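Local atomic coordinates of AvrRpt2 (Erwinia amylovora, PDB entry 6HQZ), a protein that is a type III effector of the fire blight pathogen and, as a papain-like C70 family cysteine protease, probably cleaves proteins inside the host plant cell. Residues R55-N66 with P146-N154. Residues are numbered along the deposited sequence; the frame is centred on the assembly and turned at random.
Sequences REDVLRLMRNEN and PHAMLYSEN
Arg55 reaches from helix 49-65 to the loop ahead of strand 149-152, where its NH1 donates a hydrogen bond to His147 ND1 at 3.0 Å. The bond is somewhat bent, 142° at the hydrogen, yet guanidinium and imidazole lie nearly coplanar, 13° apart. Since ND1 accepts, the proton sits on NE2, which bonds to the carbonyl of Leu43; with both nitrogens used, the ring's rotation is fixed. Arg55 NH2 forms a salt bridge with Glu69 of strand 67-69.

Apolar groups sandwich the guanidinium: Pro146 CG lies over one face, 3.6 Å from Arg55 CZ, and Leu59 CD2 covers the opposite one. A bend at chi2 (55°) turns the otherwise extended Arg55 into this slot. One turn along, Val58 CG1 makes a CH-pi contact over the face of His147, 4.1 Å from the ring centroid. A further turn on, Met62 SD packs at 3.8 Å against Leu150 CD2, the flexible chains crossing at about a right angle.

At the far end Asn66 closes the helix in a Schellman motif with positive phi, which asparagine, after glycine, adopts most readily; its backbone O accepts from Glu153 N at 2.9 Å. Ser152 OG accepts from Asn154 N in an ST turn and also hydrogen-bonds His30 NE2.

Helix 49-65 thus packs beside the antiparallel sheet of AvrRpt2's papain-like protease part, at edge strand 67-69 and its neighbour 149-152. The apolar middle (Val58, Met62, Leu150) is flanked by polar contacts to residues before and after strand 149-152; at the Arg55 end the buried imidazole is satisfied and Glu69 probably balances the arginine's charge.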
ATOM      1  N   ARG A  55       3.771 -24.189  16.282  1.00 48.98           N
ATOM      2  CA  ARG A  55       2.595 -23.444  15.803  1.00 46.86           C
ATOM      3  C   ARG A  55       1.745 -22.900  16.958  1.00 48.57           C
ATOM      4  O   ARG A  55       1.309 -21.754  16.912  1.00 47.18           O
ATOM      5  CB  ARG A  55       1.695 -24.287  14.858  1.00 46.71           C
ATOM      6  CG  ARG A  55       0.442 -23.555  14.297  1.00 45.25           C
ATOM      7  CD  ARG A  55       0.816 -22.238  13.580  1.00 42.28           C
ATOM      8  NE  ARG A  55      -0.363 -21.547  13.056  1.00 41.52           N
ATOM      9  CZ  ARG A  55      -0.364 -20.328  12.523  1.00 39.67           C
ATOM     10  NH1 ARG A  55       0.745 -19.603  12.463  1.00 36.81           N
ATOM     11  NH2 ARG A  55      -1.505 -19.804  12.075  1.00 39.82           N
ATOM     12  N   GLU A  56       1.525 -23.718  17.983  1.00 51.04           N
ATOM     13  CA  GLU A  56       0.809 -23.273  19.205  1.00 54.45           C
ATOM     14  C   GLU A  56       1.563 -22.160  19.955  1.00 53.26           C
ATOM     15  O   GLU A  56       0.970 -21.144  20.321  1.00 51.64           O
ATOM     16  CB  GLU A  56       0.549 -24.434  20.172  1.00 58.13           C
ATOM     17  CG  GLU A  56      -0.263 -24.005  21.401  1.00 61.64           C
ATOM     18  CD  GLU A  56      -1.016 -25.129  22.083  1.00 66.17           C
ATOM     19  OE1 GLU A  56      -0.464 -26.240  22.242  1.00 68.42           O
ATOM     20  OE2 GLU A  56      -2.168 -24.882  22.508  1.00 69.56           O
ATOM     21  N   ASP A  57       2.861 -22.379  20.172  1.00 53.51           N
ATOM     22  CA  ASP A  57       3.750 -21.403  20.822  1.00 53.94           C
ATOM     23  C   ASP A  57       3.754 -20.049  20.136  1.00 50.07           C
ATOM     24  O   ASP A  57       3.639 -19.011  20.769  1.00 50.78           O
ATOM     25  CB  ASP A  57       5.196 -21.907  20.855  1.00 54.48           C
ATOM     26  CG  ASP A  57       5.406 -23.028  21.825  1.00 58.83           C
ATOM     27  OD1 ASP A  57       4.544 -23.275  22.701  1.00 64.09           O
ATOM     28  OD2 ASP A  57       6.471 -23.690  21.711  1.00 61.58           O
ATOM     29  N   VAL A  58       3.873 -20.059  18.833  1.00 46.83           N
ATOM     30  CA  VAL A  58       3.857 -18.814  18.088  1.00 44.39           C
ATOM     31  C   VAL A  58       2.506 -18.089  18.073  1.00 44.08           C
ATOM     32  O   VAL A  58       2.476 -16.870  18.104  1.00 42.32           O
ATOM     33  CB  VAL A  58       4.314 -19.046  16.650  1.00 43.03           C
ATOM     34  CG1 VAL A  58       4.300 -17.759  15.847  1.00 41.53           C
ATOM     35  CG2 VAL A  58       5.734 -19.570  16.676  1.00 43.45           C
ATOM     36  N   LEU A  59       1.398 -18.818  17.971  1.00 44.96           N
ATOM     37  CA  LEU A  59       0.078 -18.167  18.063  1.00 46.37           C
ATOM     38  C   LEU A  59      -0.107 -17.471  19.409  1.00 47.97           C
ATOM     39  O   LEU A  59      -0.628 -16.344  19.474  1.00 47.15           O
ATOM     40  CB  LEU A  59      -1.082 -19.144  17.773  1.00 47.82           C
ATOM     41  CG  LEU A  59      -1.200 -19.486  16.280  1.00 46.36           C
ATOM     42  CD1 LEU A  59      -2.256 -20.528  16.057  1.00 47.43           C
ATOM     43  CD2 LEU A  59      -1.471 -18.237  15.421  1.00 45.66           C
ATOM     44  N   ARG A  60       0.330 -18.139  20.470  1.00 49.88           N
ATOM     45  CA  ARG A  60       0.312 -17.539  21.807  1.00 52.64           C
ATOM     46  C   ARG A  60       1.100 -16.214  21.880  1.00 51.23           C
ATOM     47  O   ARG A  60       0.604 -15.207  22.406  1.00 52.90           O
ATOM     48  CB  ARG A  60       0.868 -18.512  22.835  1.00 54.63           C
ATOM     49  CG  ARG A  60       0.804 -17.976  24.260  1.00 58.52           C
ATOM     50  CD  ARG A  60       1.886 -18.563  25.125  1.00 59.99           C
ATOM     51  NE  ARG A  60       1.540 -19.920  25.510  1.00 63.06           N
ATOM     52  CZ  ARG A  60       2.001 -20.543  26.606  1.00 67.53           C
ATOM     53  NH1 ARG A  60       2.877 -19.947  27.429  1.00 68.53           N
ATOM     54  NH2 ARG A  60       1.596 -21.787  26.892  1.00 69.74           N
ATOM     55  N   LEU A  61       2.329 -16.225  21.400  1.00 48.66           N
ATOM     56  CA  LEU A  61       3.141 -14.997  21.339  1.00 47.99           C
ATOM     57  C   LEU A  61       2.435 -13.888  20.596  1.00 46.76           C
ATOM     58  O   LEU A  61       2.365 -12.756  21.081  1.00 48.18           O
ATOM     59  CB  LEU A  61       4.517 -15.251  20.692  1.00 46.60           C
ATOM     60  CG  LEU A  61       5.660 -15.617  21.630  1.00 49.18           C
ATOM     61  CD1 LEU A  61       6.776 -16.362  20.892  1.00 48.08           C
ATOM     62  CD2 LEU A  61       6.210 -14.374  22.307  1.00 50.20           C
ATOM     63  N   MET A  62       1.900 -14.228  19.418  1.00 45.20           N
ATOM     64  CA  MET A  62       1.155 -13.286  18.578  1.00 45.50           C
ATOM     65  C   MET A  62      -0.027 -12.642  19.359  1.00 49.69           C
ATOM     66  O   MET A  62      -0.161 -11.396  19.389  1.00 50.62           O
ATOM     67  CB  MET A  62       0.686 -13.990  17.286  1.00 44.11           C
ATOM     68  CG  MET A  62       1.797 -14.312  16.309  1.00 42.64           C
ATOM     69  SD  MET A  62       1.348 -15.567  15.088  1.00 42.57           S
ATOM     70  CE  MET A  62      -0.065 -14.762  14.297  1.00 42.56           C
ATOM     71  N   ARG A  63      -0.832 -13.478  20.021  1.00 51.63           N
ATOM     72  CA  ARG A  63      -1.944 -13.020  20.847  1.00 55.43           C
ATOM     73  C   ARG A  63      -1.439 -12.077  21.931  1.00 56.73           C
ATOM     74  O   ARG A  63      -1.980 -11.004  22.115  1.00 58.90           O
ATOM     75  CB  ARG A  63      -2.643 -14.222  21.474  1.00 58.99           C
ATOM     76  CG  ARG A  63      -3.875 -13.946  22.345  1.00 64.62           C
ATOM     77  CD  ARG A  63      -4.618 -15.220  22.806  1.00 68.16           C
ATOM     78  NE  ARG A  63      -4.634 -16.145  21.681  1.00 67.74           N
ATOM     79  CZ  ARG A  63      -3.855 -17.233  21.508  1.00 66.32           C
ATOM     80  NH1 ARG A  63      -3.038 -17.672  22.471  1.00 67.74           N
ATOM     81  NH2 ARG A  63      -3.965 -17.935  20.372  1.00 61.74           N
ATOM     82  N   ASN A  64      -0.382 -12.481  22.622  1.00 56.28           N
ATOM     83  CA  ASN A  64       0.180 -11.726  23.747  1.00 57.67           C
ATOM     84  C   ASN A  64       0.886 -10.442  23.422  1.00 55.72           C
ATOM     85  O   ASN A  64       0.923  -9.565  24.295  1.00 57.98           O
ATOM     86  CB  ASN A  64       1.129 -12.606  24.569  1.00 58.32           C
ATOM     87  CG  ASN A  64       0.368 -13.641  25.369  1.00 61.73           C
ATOM     88  OD1 ASN A  64      -0.847 -13.625  25.369  1.00 63.83           O
ATOM     89  ND2 ASN A  64       1.068 -14.546  26.038  1.00 63.34           N
ATOM     90  N   GLU A  65       1.433 -10.320  22.211  1.00 51.50           N
ATOM     91  CA  GLU A  65       2.233  -9.164  21.851  1.00 50.04           C
ATOM     92  C   GLU A  65       1.699  -8.407  20.679  1.00 47.95           C
ATOM     93  O   GLU A  65       2.433  -7.627  20.113  1.00 47.25           O
ATOM     94  CB  GLU A  65       3.646  -9.597  21.494  1.00 47.96           C
ATOM     95  CG  GLU A  65       4.317 -10.451  22.538  1.00 49.86           C
ATOM     96  CD  GLU A  65       4.508  -9.720  23.840  1.00 53.46           C
ATOM     97  OE1 GLU A  65       4.535  -8.463  23.858  1.00 54.06           O
ATOM     98  OE2 GLU A  65       4.644 -10.419  24.846  1.00 55.93           O
ATOM     99  N   ASN A  66       0.453  -8.658  20.296  1.00 48.11           N
ATOM    100  CA  ASN A  66      -0.203  -7.921  19.222  1.00 48.03           C
ATOM    101  C   ASN A  66       0.575  -7.946  17.911  1.00 44.01           C
ATOM    102  O   ASN A  66       0.893  -6.916  17.291  1.00 43.34           O
ATOM    103  CB  ASN A  66      -0.489  -6.505  19.678  1.00 49.96           C
ATOM    104  CG  ASN A  66      -1.223  -6.487  20.999  1.00 55.30           C
ATOM    105  OD1 ASN A  66      -0.693  -6.034  22.000  1.00 57.52           O
ATOM    106  ND2 ASN A  66      -2.446  -7.026  21.013  1.00 56.62           N
ATOM    107  N   PRO A 146       2.316 -20.925   8.425  1.00 31.17           N
ATOM    108  CA  PRO A 146       1.461 -19.760   8.193  1.00 31.22           C
ATOM    109  C   PRO A 146       2.027 -18.472   8.774  1.00 30.62           C
ATOM    110  O   PRO A 146       1.564 -17.400   8.395  1.00 29.73           O
ATOM    111  CB  PRO A 146       0.146 -20.124   8.911  1.00 33.40           C
ATOM    112  CG  PRO A 146       0.226 -21.554   9.137  1.00 34.45           C
ATOM    113  CD  PRO A 146       1.645 -21.934   9.266  1.00 32.35           C
ATOM    114  N   HIS A 147       3.015 -18.578   9.657  1.00 28.82           N
ATOM    115  CA  HIS A 147       3.570 -17.410  10.366  1.00 28.49           C
ATOM    116  C   HIS A 147       4.858 -16.938   9.755  1.00 27.28           C
ATOM    117  O   HIS A 147       5.654 -16.315  10.422  1.00 28.21           O
ATOM    118  CB  HIS A 147       3.734 -17.658  11.862  1.00 29.68           C
ATOM    119  CG  HIS A 147       4.387 -18.958  12.208  1.00 30.31           C
ATOM    120  ND1 HIS A 147       3.671 -20.114  12.414  1.00 33.01           N
ATOM    121  CD2 HIS A 147       5.692 -19.285  12.385  1.00 30.41           C
ATOM    122  CE1 HIS A 147       4.508 -21.099  12.703  1.00 34.33           C
ATOM    123  NE2 HIS A 147       5.744 -20.627  12.655  1.00 31.30           N
ATOM    124  N   ALA A 148       5.029 -17.222   8.471  1.00 25.55           N
ATOM    125  CA  ALA A 148       6.191 -16.857   7.709  1.00 24.39           C
ATOM    126  C   ALA A 148       6.459 -15.340   7.739  1.00 24.67           C
ATOM    127  O   ALA A 148       7.631 -14.945   7.717  1.00 21.96           O
ATOM    128  CB  ALA A 148       6.076 -17.381   6.288  1.00 25.04           C
ATOM    129  N   MET A 149       5.388 -14.520   7.800  1.00 23.43           N
ATOM    130  CA  MET A 149       5.486 -13.068   7.646  1.00 24.19           C
ATOM    131  C   MET A 149       4.601 -12.475   8.722  1.00 26.29           C
ATOM    132  O   MET A 149       3.371 -12.689   8.680  1.00 27.26           O
ATOM    133  CB  MET A 149       4.947 -12.690   6.261  1.00 24.98           C
ATOM    134  CG  MET A 149       5.948 -13.012   5.106  1.00 24.32           C
ATOM    135  SD  MET A 149       5.132 -12.783   3.540  1.00 26.52           S
ATOM    136  CE  MET A 149       5.017 -11.042   3.465  1.00 28.86           C
ATOM    137  N   LEU A 150       5.219 -11.802   9.702  1.00 26.14           N
ATOM    138  CA  LEU A 150       4.540 -11.236  10.822  1.00 27.54           C
ATOM    139  C   LEU A 150       4.601  -9.716  10.790  1.00 28.22           C
ATOM    140  O   LEU A 150       5.592  -9.111  10.351  1.00 26.57           O
ATOM    141  CB  LEU A 150       5.104 -11.724  12.149  1.00 27.67           C
ATOM    142  CG  LEU A 150       4.898 -13.193  12.497  1.00 28.28           C
ATOM    143  CD1 LEU A 150       5.555 -13.505  13.836  1.00 29.08           C
ATOM    144  CD2 LEU A 150       3.429 -13.596  12.579  1.00 30.04           C
ATOM    145  N   TYR A 151       3.531  -9.111  11.300  1.00 31.14           N
ATOM    146  CA  TYR A 151       3.466  -7.645  11.381  1.00 30.45           C
ATOM    147  C   TYR A 151       2.850  -7.193  12.676  1.00 32.96           C
ATOM    148  O   TYR A 151       2.215  -8.017  13.387  1.00 33.18           O
ATOM    149  CB  TYR A 151       2.730  -7.079  10.158  1.00 31.80           C
ATOM    150  CG  TYR A 151       1.250  -7.444  10.042  1.00 34.42           C
ATOM    151  CD1 TYR A 151       0.254  -6.645  10.641  1.00 37.90           C
ATOM    152  CD2 TYR A 151       0.844  -8.560   9.283  1.00 35.02           C
ATOM    153  CE1 TYR A 151      -1.096  -6.986  10.529  1.00 39.93           C
ATOM    154  CE2 TYR A 151      -0.488  -8.890   9.153  1.00 36.39           C
ATOM    155  CZ  TYR A 151      -1.436  -8.119   9.785  1.00 38.07           C
ATOM    156  OH  TYR A 151      -2.701  -8.491   9.609  1.00 38.99           O
ATOM    157  N   SER A 152       2.988  -5.876  12.944  1.00 34.51           N
ATOM    158  CA  SER A 152       2.488  -5.255  14.152  1.00 38.01           C
ATOM    159  C   SER A 152       1.016  -4.894  14.031  1.00 41.25           C
ATOM    160  O   SER A 152       0.617  -4.269  13.079  1.00 42.23           O
ATOM    161  CB  SER A 152       3.212  -3.930  14.504  1.00 38.62           C
ATOM    162  OG  SER A 152       2.779  -3.500  15.808  1.00 41.19           O
ATOM    163  N   GLU A 153       0.232  -5.308  15.009  1.00 44.69           N
ATOM    164  CA  GLU A 153      -1.161  -4.815  15.165  1.00 50.51           C
ATOM    165  C   GLU A 153      -1.265  -3.535  16.008  1.00 53.23           C
ATOM    166  O   GLU A 153      -2.364  -2.972  16.124  1.00 58.26           O
ATOM    167  CB  GLU A 153      -2.056  -5.904  15.749  1.00 52.54           C
ATOM    168  CG  GLU A 153      -2.332  -7.019  14.756  1.00 50.33           C
ATOM    169  CD  GLU A 153      -3.421  -7.969  15.232  1.00 53.02           C
ATOM    170  OE1 GLU A 153      -3.470  -8.290  16.456  1.00 55.32           O
ATOM    171  OE2 GLU A 153      -4.230  -8.388  14.369  1.00 53.54           O
ATOM    172  N   ASN A 154      -0.166  -3.053  16.593  1.00 53.31           N
ATOM    173  CA  ASN A 154      -0.225  -1.761  17.333  1.00 58.94           C
ATOM    174  C   ASN A 154      -0.279  -0.571  16.379  1.00 59.19           C
ATOM    175  O   ASN A 154      -0.432   0.538  16.850  1.00 63.46           O
ATOM    176  CB  ASN A 154       0.948  -1.600  18.323  1.00 59.76           C
ATOM    177  CG  ASN A 154       0.878  -2.584  19.490  1.00 61.42           C
ATOM    178  OD1 ASN A 154      -0.196  -3.083  19.834  1.00 62.64           O
ATOM    179  ND2 ASN A 154       2.042  -2.889  20.078  1.00 60.90           N
ATOM    180  OXT ASN A 154      -0.182  -0.641  15.149  1.00 58.49           O
TER